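Local coordinates for protein MCG133388, isoform CRA_f (Mus musculus, PDB 4ZPO) that probably acts as a calcium-dependent neuronal cell-adhesion protein, here its three N-terminal extracellular cadherin domains, and may help establish and maintain specific connections in the brain, at residues A[40-48]-A[57-66]; A[284-292]-A[303-311]. All blocks are in the same frame, centred on the assembly; numbering follows the deposited sequence.

Contact 1 of 2, residues A[40-48]-A[57-66]. With CA (calcium ion), chain H; CA (calcium ion), chain G.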
loop_
_atom_site.group_PDB
_atom_site.type_symbol
_atom_site.label_atom_id
_atom_site.label_comp_id
_atom_site.label_asym_id
_atom_site.label_seq_id
_atom_site.Cartn_x
_atom_site.Cartn_y
_atom_site.Cartn_z
ATOM N N GLU A 40 5.807 -48.391 -10.759
ATOM C CA GLU A 40 7.023 -47.588 -10.802
ATOM C C GLU A 40 6.767 -46.190 -10.249
ATOM O O GLU A 40 7.684 -45.520 -9.777
ATOM C CB GLU A 40 7.556 -47.500 -12.233
ATOM C CG GLU A 40 9.070 -47.560 -12.341
ATOM C CD GLU A 40 9.619 -48.942 -12.046
ATOM O OE1 GLU A 40 9.431 -49.850 -12.885
ATOM O OE2 GLU A 40 10.234 -49.123 -10.977
ATOM N N GLU A 41 5.511 -45.758 -10.314
ATOM C CA GLU A 41 5.113 -44.449 -9.811
ATOM C C GLU A 41 5.153 -44.409 -8.288
ATOM O O GLU A 41 5.483 -43.383 -7.693
ATOM C CB GLU A 41 3.712 -44.090 -10.314
ATOM C CG GLU A 41 3.190 -42.756 -9.805
ATOM C CD GLU A 41 4.078 -41.594 -10.203
ATOM O OE1 GLU A 41 4.507 -41.546 -11.377
ATOM O OE2 GLU A 41 4.353 -40.732 -9.340
ATOM N N ASN A 42 4.812 -45.532 -7.663
ATOM C CA ASN A 42 4.822 -45.635 -6.207
ATOM C C ASN A 42 6.221 -45.453 -5.628
ATOM O O ASN A 42 6.384 -44.923 -4.531
ATOM C CB ASN A 42 4.251 -46.983 -5.765
ATOM C CG ASN A 42 2.837 -47.205 -6.256
ATOM O OD1 ASN A 42 2.616 -47.547 -7.417
ATOM N ND2 ASN A 42 1.868 -47.014 -5.370
ATOM N N GLY A 43 7.225 -45.895 -6.378
ATOM C CA GLY A 43 8.604 -45.821 -5.930
ATOM C C GLY A 43 9.288 -44.514 -6.276
ATOM O O GLY A 43 10.502 -44.384 -6.121
ATOM N N ARG A 44 8.510 -43.543 -6.746
ATOM C CA ARG A 44 9.053 -42.233 -7.088
ATOM C C ARG A 44 9.552 -41.506 -5.844
ATOM O O ARG A 44 10.641 -40.931 -5.846
ATOM C CB ARG A 44 8.004 -41.382 -7.806
ATOM C CG ARG A 44 8.458 -39.957 -8.090
ATOM C CD ARG A 44 7.355 -39.136 -8.740
ATOM N NE ARG A 44 7.016 -39.624 -10.073
ATOM C CZ ARG A 44 7.606 -39.211 -11.189
ATOM N NH1 ARG A 44 8.570 -38.301 -11.135
ATOM N NH2 ARG A 44 7.235 -39.707 -12.361
ATOM N N TYR A 45 8.755 -41.544 -4.781
ATOM C CA TYR A 45 9.105 -40.859 -3.542
ATOM C C TYR A 45 9.460 -41.832 -2.421
ATOM O O TYR A 45 9.996 -41.429 -1.390
ATOM C CB TYR A 45 7.958 -39.952 -3.087
ATOM C CG TYR A 45 7.617 -38.843 -4.057
ATOM C CD1 TYR A 45 8.444 -37.734 -4.195
ATOM C CD2 TYR A 45 6.461 -38.898 -4.824
ATOM C CE1 TYR A 45 8.132 -36.716 -5.078
ATOM C CE2 TYR A 45 6.139 -37.884 -5.708
ATOM C CZ TYR A 45 6.979 -36.796 -5.832
ATOM O OH TYR A 45 6.663 -35.785 -6.712
ATOM N N PHE A 46 9.166 -43.113 -2.622
ATOM C CA PHE A 46 9.392 -44.106 -1.576
ATOM C C PHE A 46 10.235 -45.292 -2.042
ATOM O O PHE A 46 10.424 -45.512 -3.239
ATOM C CB PHE A 46 8.055 -44.617 -1.033
ATOM C CG PHE A 46 7.193 -43.545 -0.438
ATOM C CD1 PHE A 46 7.538 -42.947 0.763
ATOM C CD2 PHE A 46 6.033 -43.141 -1.073
ATOM C CE1 PHE A 46 6.745 -41.958 1.314
ATOM C CE2 PHE A 46 5.234 -42.156 -0.527
ATOM C CZ PHE A 46 5.590 -41.563 0.669
ATOM N N SER A 47 10.736 -46.052 -1.073
ATOM C CA SER A 47 11.493 -47.265 -1.348
ATOM C C SER A 47 11.202 -48.316 -0.286
ATOM O O SER A 47 11.299 -48.045 0.912
ATOM C CB SER A 47 12.993 -46.975 -1.408
ATOM O OG SER A 47 13.323 -46.224 -2.562
ATOM N N LEU A 48 10.842 -49.514 -0.730
ATOM C CA LEU A 48 10.568 -50.612 0.184
ATOM C C LEU A 48 11.763 -51.558 0.231
ATOM O O LEU A 48 12.111 -52.183 -0.771
ATOM C CB LEU A 48 9.302 -51.356 -0.235
ATOM C CG LEU A 48 8.707 -52.342 0.770
ATOM C CD1 LEU A 48 8.520 -51.680 2.123
ATOM C CD2 LEU A 48 7.384 -52.875 0.250
ATOM N N VAL A 57 11.852 -42.833 2.677
ATOM C CA VAL A 57 11.761 -41.759 1.697
ATOM C C VAL A 57 12.840 -41.903 0.626
ATOM O O VAL A 57 14.032 -41.877 0.930
ATOM C CB VAL A 57 11.893 -40.378 2.367
ATOM C CG1 VAL A 57 11.871 -39.278 1.324
ATOM C CG2 VAL A 57 10.786 -40.178 3.391
ATOM N N SER A 58 12.415 -42.060 -0.624
ATOM C CA SER A 58 13.348 -42.209 -1.737
ATOM C C SER A 58 13.855 -40.855 -2.220
ATOM O O SER A 58 15.058 -40.656 -2.395
ATOM C CB SER A 58 12.690 -42.962 -2.893
ATOM O OG SER A 58 13.519 -42.957 -4.043
ATOM N N GLN A 59 12.927 -39.931 -2.440
ATOM C CA GLN A 59 13.269 -38.586 -2.886
ATOM C C GLN A 59 12.595 -37.552 -1.990
ATOM O O GLN A 59 11.507 -37.795 -1.468
ATOM C CB GLN A 59 12.857 -38.382 -4.346
ATOM C CG GLN A 59 13.343 -37.080 -4.958
ATOM C CD GLN A 59 12.773 -36.836 -6.342
ATOM O OE1 GLN A 59 12.085 -37.689 -6.902
ATOM N NE2 GLN A 59 13.055 -35.663 -6.900
ATOM N N LYS A 60 13.248 -36.406 -1.812
ATOM C CA LYS A 60 12.718 -35.332 -0.978
ATOM C C LYS A 60 11.318 -34.921 -1.438
ATOM O O LYS A 60 11.104 -34.619 -2.612
ATOM C CB LYS A 60 13.663 -34.130 -1.000
ATOM C CG LYS A 60 13.508 -33.186 0.179
ATOM C CD LYS A 60 14.630 -32.157 0.205
ATOM C CE LYS A 60 14.511 -31.235 1.405
ATOM N NZ LYS A 60 15.586 -30.205 1.423
ATOM N N ILE A 61 10.372 -34.923 -0.505
ATOM C CA ILE A 61 8.968 -34.685 -0.825
ATOM C C ILE A 61 8.529 -33.260 -0.507
ATOM O O ILE A 61 8.720 -32.774 0.607
ATOM C CB ILE A 61 8.051 -35.665 -0.064
ATOM C CG1 ILE A 61 8.356 -37.107 -0.475
ATOM C CG2 ILE A 61 6.586 -35.337 -0.311
ATOM C CD1 ILE A 61 7.567 -38.140 0.299
ATOM N N ASP A 62 7.938 -32.596 -1.497
ATOM C CA ASP A 62 7.385 -31.261 -1.302
ATOM C C ASP A 62 5.866 -31.335 -1.210
ATOM O O ASP A 62 5.194 -31.648 -2.193
ATOM C CB ASP A 62 7.808 -30.332 -2.441
ATOM C CG ASP A 62 7.405 -28.891 -2.197
ATOM O OD1 ASP A 62 7.292 -28.497 -1.019
ATOM O OD2 ASP A 62 7.207 -28.152 -3.185
ATOM N N ARG A 63 5.329 -31.051 -0.028
ATOM C CA ARG A 63 3.894 -31.175 0.208
ATOM C C ARG A 63 3.092 -30.176 -0.621
ATOM O O ARG A 63 1.960 -30.455 -1.017
ATOM C CB ARG A 63 3.576 -30.986 1.692
ATOM C CG ARG A 63 2.167 -31.410 2.077
ATOM C CD ARG A 63 1.594 -30.502 3.152
ATOM N NE ARG A 63 1.494 -29.122 2.687
ATOM C CZ ARG A 63 0.445 -28.625 2.040
ATOM N NH1 ARG A 63 0.445 -27.357 1.651
ATOM N NH2 ARG A 63 -0.603 -29.396 1.780
ATOM N N GLU A 64 3.679 -29.013 -0.874
ATOM C CA GLU A 64 3.007 -27.974 -1.650
ATOM C C GLU A 64 2.861 -28.372 -3.118
ATOM O O GLU A 64 1.936 -27.933 -3.800
ATOM C CB GLU A 64 3.762 -26.646 -1.544
ATOM C CG GLU A 64 3.447 -25.838 -0.291
ATOM C CD GLU A 64 3.917 -26.515 0.982
ATOM O OE1 GLU A 64 3.067 -26.824 1.848
ATOM O OE2 GLU A 64 5.140 -26.737 1.118
ATOM N N SER A 65 3.778 -29.204 -3.599
ATOM C CA SER A 65 3.774 -29.617 -4.997
ATOM C C SER A 65 2.797 -30.760 -5.257
ATOM O O SER A 65 2.302 -30.919 -6.373
ATOM C CB SER A 65 5.182 -30.029 -5.431
ATOM O OG SER A 65 6.076 -28.932 -5.379
ATOM N N LEU A 66 2.518 -31.550 -4.226
ATOM C CA LEU A 66 1.652 -32.716 -4.377
ATOM C C LEU A 66 0.187 -32.403 -4.080
ATOM O O LEU A 66 -0.690 -32.676 -4.901
ATOM C CB LEU A 66 2.131 -33.854 -3.472
ATOM C CG LEU A 66 3.461 -34.511 -3.846
ATOM C CD1 LEU A 66 3.816 -35.605 -2.852
ATOM C CD2 LEU A 66 3.409 -35.068 -5.261
HETATM CA CA CA H . 7.717 -26.906 0.739
HETATM CA CA CA G . 4.918 -26.655 3.611
#

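Contact 2 of 2, residues A[284-292]-A[303-311]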
loop_
_atom_site.group_PDB
_atom_site.type_symbol
_atom_site.label_atom_id
_atom_site.label_comp_id
_atom_site.label_asym_id
_atom_site.label_seq_id
_atom_site.Cartn_x
_atom_site.Cartn_y
_atom_site.Cartn_z
ATOM N N SER A 284 -8.072 65.236 -2.760
ATOM C CA SER A 284 -8.332 64.311 -1.664
ATOM C C SER A 284 -7.039 64.036 -0.909
ATOM O O SER A 284 -5.998 63.798 -1.520
ATOM C CB SER A 284 -8.938 63.005 -2.180
ATOM O OG SER A 284 -9.318 62.163 -1.106
ATOM N N ASN A 285 -7.106 64.072 0.417
ATOM C CA ASN A 285 -5.920 63.874 1.242
ATOM C C ASN A 285 -5.546 62.405 1.400
ATOM O O ASN A 285 -4.482 62.087 1.933
ATOM C CB ASN A 285 -6.120 64.503 2.622
ATOM C CG ASN A 285 -6.335 66.002 2.555
ATOM O OD1 ASN A 285 -6.930 66.515 1.607
ATOM N ND2 ASN A 285 -5.844 66.716 3.563
ATOM N N PHE A 286 -6.415 61.512 0.937
ATOM C CA PHE A 286 -6.180 60.082 1.102
ATOM C C PHE A 286 -6.948 59.231 0.094
ATOM O O PHE A 286 -8.007 59.626 -0.394
ATOM C CB PHE A 286 -6.546 59.647 2.525
ATOM C CG PHE A 286 -7.990 59.877 2.881
ATOM C CD1 PHE A 286 -8.413 61.109 3.354
ATOM C CD2 PHE A 286 -8.921 58.860 2.748
ATOM C CE1 PHE A 286 -9.737 61.324 3.682
ATOM C CE2 PHE A 286 -10.248 59.069 3.076
ATOM C CZ PHE A 286 -10.656 60.303 3.544
ATOM N N TYR A 287 -6.400 58.058 -0.208
ATOM C CA TYR A 287 -7.066 57.081 -1.061
ATOM C C TYR A 287 -6.926 55.684 -0.466
ATOM O O TYR A 287 -5.847 55.295 -0.017
ATOM C CB TYR A 287 -6.492 57.110 -2.479
ATOM C CG TYR A 287 -6.690 58.423 -3.199
ATOM C CD1 TYR A 287 -7.925 58.767 -3.729
ATOM C CD2 TYR A 287 -5.638 59.315 -3.356
ATOM C CE1 TYR A 287 -8.112 59.965 -4.390
ATOM C CE2 TYR A 287 -5.813 60.516 -4.018
ATOM C CZ TYR A 287 -7.052 60.836 -4.531
ATOM O OH TYR A 287 -7.232 62.033 -5.191
ATOM N N GLU A 288 -8.020 54.931 -0.464
ATOM C CA GLU A 288 -8.018 53.589 0.107
ATOM C C GLU A 288 -8.215 52.529 -0.974
ATOM O O GLU A 288 -9.343 52.221 -1.360
ATOM C CB GLU A 288 -9.099 53.470 1.180
ATOM C CG GLU A 288 -9.109 52.140 1.906
ATOM C CD GLU A 288 -10.015 52.147 3.120
ATOM O OE1 GLU A 288 -10.847 51.224 3.245
ATOM O OE2 GLU A 288 -9.892 53.072 3.951
ATOM N N ILE A 289 -7.107 51.976 -1.458
ATOM C CA ILE A 289 -7.136 51.003 -2.544
ATOM C C ILE A 289 -7.387 49.584 -2.036
ATOM O O ILE A 289 -6.720 49.114 -1.116
ATOM C CB ILE A 289 -5.817 51.021 -3.342
ATOM C CG1 ILE A 289 -5.524 52.433 -3.854
ATOM C CG2 ILE A 289 -5.878 50.033 -4.500
ATOM C CD1 ILE A 289 -4.234 52.540 -4.635
ATOM N N HIS A 290 -8.357 48.910 -2.648
ATOM C CA HIS A 290 -8.681 47.532 -2.305
ATOM C C HIS A 290 -8.060 46.569 -3.312
ATOM O O HIS A 290 -8.491 46.499 -4.464
ATOM C CB HIS A 290 -10.200 47.340 -2.249
ATOM C CG HIS A 290 -10.627 45.935 -1.951
ATOM N ND1 HIS A 290 -11.884 45.462 -2.259
ATOM C CD2 HIS A 290 -9.970 44.907 -1.368
ATOM C CE1 HIS A 290 -11.981 44.199 -1.883
ATOM N NE2 HIS A 290 -10.833 43.837 -1.339
ATOM N N ALA A 291 -7.046 45.828 -2.871
ATOM C CA ALA A 291 -6.368 44.866 -3.736
ATOM C C ALA A 291 -6.945 43.465 -3.559
ATOM O O ALA A 291 -7.484 43.134 -2.503
ATOM C CB ALA A 291 -4.874 44.864 -3.459
ATOM N N ARG A 292 -6.825 42.643 -4.598
ATOM C CA ARG A 292 -7.402 41.304 -4.585
ATOM C C ARG A 292 -6.534 40.314 -5.359
ATOM O O ARG A 292 -6.132 40.581 -6.490
ATOM C CB ARG A 292 -8.816 41.334 -5.170
ATOM C CG ARG A 292 -9.615 40.059 -4.972
ATOM C CD ARG A 292 -10.025 39.455 -6.307
ATOM N NE ARG A 292 -10.538 40.462 -7.234
ATOM C CZ ARG A 292 -11.801 40.870 -7.275
ATOM N NH1 ARG A 292 -12.696 40.363 -6.438
ATOM N NH2 ARG A 292 -12.172 41.789 -8.155
ATOM N N GLY A 303 -7.544 36.289 -1.884
ATOM C CA GLY A 303 -7.128 37.017 -0.700
ATOM C C GLY A 303 -7.337 38.502 -0.912
ATOM O O GLY A 303 -7.600 38.938 -2.033
ATOM N N HIS A 304 -7.222 39.283 0.156
ATOM C CA HIS A 304 -7.505 40.711 0.067
ATOM C C HIS A 304 -6.518 41.561 0.857
ATOM O O HIS A 304 -6.138 41.220 1.978
ATOM C CB HIS A 304 -8.931 40.994 0.544
ATOM C CG HIS A 304 -9.981 40.269 -0.237
ATOM N ND1 HIS A 304 -10.527 40.772 -1.398
ATOM C CD2 HIS A 304 -10.579 39.072 -0.028
ATOM C CE1 HIS A 304 -11.420 39.920 -1.868
ATOM N NE2 HIS A 304 -11.471 38.880 -1.055
ATOM N N CYS A 305 -6.109 42.674 0.258
ATOM C CA CYS A 305 -5.216 43.624 0.907
ATOM C C CYS A 305 -5.716 45.044 0.699
ATOM O O CYS A 305 -5.877 45.495 -0.434
ATOM C CB CYS A 305 -3.791 43.487 0.371
ATOM S SG CYS A 305 -2.614 44.670 1.058
ATOM N N VAL A 306 -5.967 45.747 1.797
ATOM C CA VAL A 306 -6.395 47.136 1.717
ATOM C C VAL A 306 -5.193 48.066 1.815
ATOM O O VAL A 306 -4.453 48.037 2.799
ATOM C CB VAL A 306 -7.404 47.484 2.822
ATOM C CG1 VAL A 306 -7.677 48.976 2.834
ATOM C CG2 VAL A 306 -8.694 46.702 2.626
ATOM N N ILE A 307 -4.999 48.885 0.787
ATOM C CA ILE A 307 -3.877 49.815 0.756
ATOM C C ILE A 307 -4.327 51.243 1.030
ATOM O O ILE A 307 -5.138 51.803 0.292
ATOM C CB ILE A 307 -3.147 49.769 -0.594
ATOM C CG1 ILE A 307 -2.635 48.356 -0.870
ATOM C CG2 ILE A 307 -2.001 50.769 -0.613
ATOM C CD1 ILE A 307 -1.849 48.237 -2.148
ATOM N N GLN A 308 -3.795 51.827 2.098
ATOM C CA GLN A 308 -4.109 53.203 2.458
ATOM C C GLN A 308 -3.038 54.153 1.934
ATOM O O GLN A 308 -1.880 54.089 2.347
ATOM C CB GLN A 308 -4.251 53.343 3.975
ATOM C CG GLN A 308 -5.431 52.579 4.554
ATOM C CD GLN A 308 -5.508 52.680 6.063
ATOM O OE1 GLN A 308 -4.506 52.924 6.733
ATOM N NE2 GLN A 308 -6.706 52.496 6.607
ATOM N N VAL A 309 -3.435 55.030 1.019
ATOM C CA VAL A 309 -2.508 55.972 0.405
ATOM C C VAL A 309 -2.720 57.383 0.940
ATOM O O VAL A 309 -3.773 57.982 0.729
ATOM C CB VAL A 309 -2.657 55.987 -1.128
ATOM C CG1 VAL A 309 -1.710 56.999 -1.743
ATOM C CG2 VAL A 309 -2.409 54.602 -1.700
ATOM N N ASP A 310 -1.714 57.908 1.633
ATOM C CA ASP A 310 -1.783 59.253 2.197
ATOM C C ASP A 310 -1.010 60.250 1.339
ATOM O O ASP A 310 0.080 59.951 0.856
ATOM C CB ASP A 310 -1.244 59.258 3.629
ATOM C CG ASP A 310 -1.086 60.658 4.191
ATOM O OD1 ASP A 310 -2.084 61.219 4.691
ATOM O OD2 ASP A 310 0.041 61.198 4.138
ATOM N N VAL A 311 -1.581 61.435 1.152
ATOM C CA VAL A 311 -0.924 62.482 0.376
ATOM C C VAL A 311 -1.050 63.837 1.063
ATOM O O VAL A 311 -0.143 64.270 1.772
ATOM C CB VAL A 311 -1.504 62.581 -1.047
ATOM C CG1 VAL A 311 -2.994 62.859 -0.992
ATOM C CG2 VAL A 311 -0.782 63.661 -1.840
#

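Contact 1 of 2, residues A[40-48]-A[57-66]
Y45 of segment 40-48 lies against I61 and L66 of segment 57-66 in the first cadherin domain, where the chain runs on from the end of strand 54-57 into the DRE calcium motif, D62-R63-E64. The Y45 side chain runs outward from CB, which sits beside the end of I61, 3.9 Å from I61 CD1. CD1 of Y45 then meets I61 CG1 at 3.8 Å and also nears the backbone oxygen of Q59, which stands at the ring edge. Farther out, CE2 and CZ pass L66 CD2. The hydroxyl ends the run: Y45 OH is 3.6 Å from L66 CD2, a contact with carbon. R44 CG lies over one face of the same ring, offset toward the rim. Y45 CG is anti to its own carbonyl carbon (chi1 -62°), which turns the ring along segment 57-66 although the CB bond leads away from it.

I61 serves two rings. Its CD1 also reaches the far end of the F46 ring, 4.0 Å from F46 CZ, the two side chains crossing at about a right angle. F46 itself faces the domain interior and touches L75 and V77 of strand 74-81.

The backbones meet at Y45 O. S58 N bonds to it at 2.6 Å, and Q59 N adds a weak bond. F46 and V57 form an antiparallel non-hydrogen-bonded pair.

Past I61 the segment turns to metal. D62 is the N-cap of helix 63-66, and S65 OG donates to D62 OD2. E8, E9 and D99 complete the site of the calcium ion that D62 and E64 share. R63 holds E64 side-on, with NE and NH1 both on OE1. E64 OE2 bridges both calcium ions, at 2.6 Å from the chain H ion and 2.5 Å from the chain G ion.

Contact 2 of 2, residues A[284-292]-A[303-311]
H290 and H304 meet rim to rim across two antiparallel strands. H290 NE2 and H304 ND1 are hydrogen-bonded at 3.1 Å, and either could be the donor. The ring planes differ by 32°. H290 CG is anti to the backbone N (chi1 178°), which swings the ring toward H304. A leucine in place of H290 would probably leave H304 ND1 without this partner and its ring freer to turn. On the same face R292 CG lies 3.6 Å from H304 CE1, and E288 CG meets V306 CG1 at 3.6 Å.

The other face is mostly apolar. I289 CD1 touches V309 CG2 at 4.0 Å, and A291 packs beside C305. I307 and A291 reach L235 of strand 231-238, while I289 meets V260.

Paired backbone bonds set this register. Y287 with V309, I289 with I307 and A291 with C305 each bond in both directions; V309 N to Y287 O is 2.6 Å. In the next shell, D254 and S251 hold the R292 guanidinium, and R219 donates to Q308 OE1. Strands 217-221 and 248-252 flank the pair. This is the C-terminal beta hairpin of the third cadherin domain's Greek-key sandwich.

In the fold
The contacts lie in different cadherin domains, at opposite ends of the elongated chain, with centres about 93 Å apart and no touch. Both are partly buried, but they hold different elements. Contact 1 joins a short edge strand of the first domain to the loop and short helix that supply ligands to the calcium sites between the first two domains. Its backbone pairing is slight, and its side chains change from apolar packing to metal ligands. Contact 2 is regular strand pairing in the middle of a four-stranded sheet. One face feeds the core of the third domain, and the more exposed face carries polar and charged groups. No calcium ion is bound by the residues of contact 2 in this model.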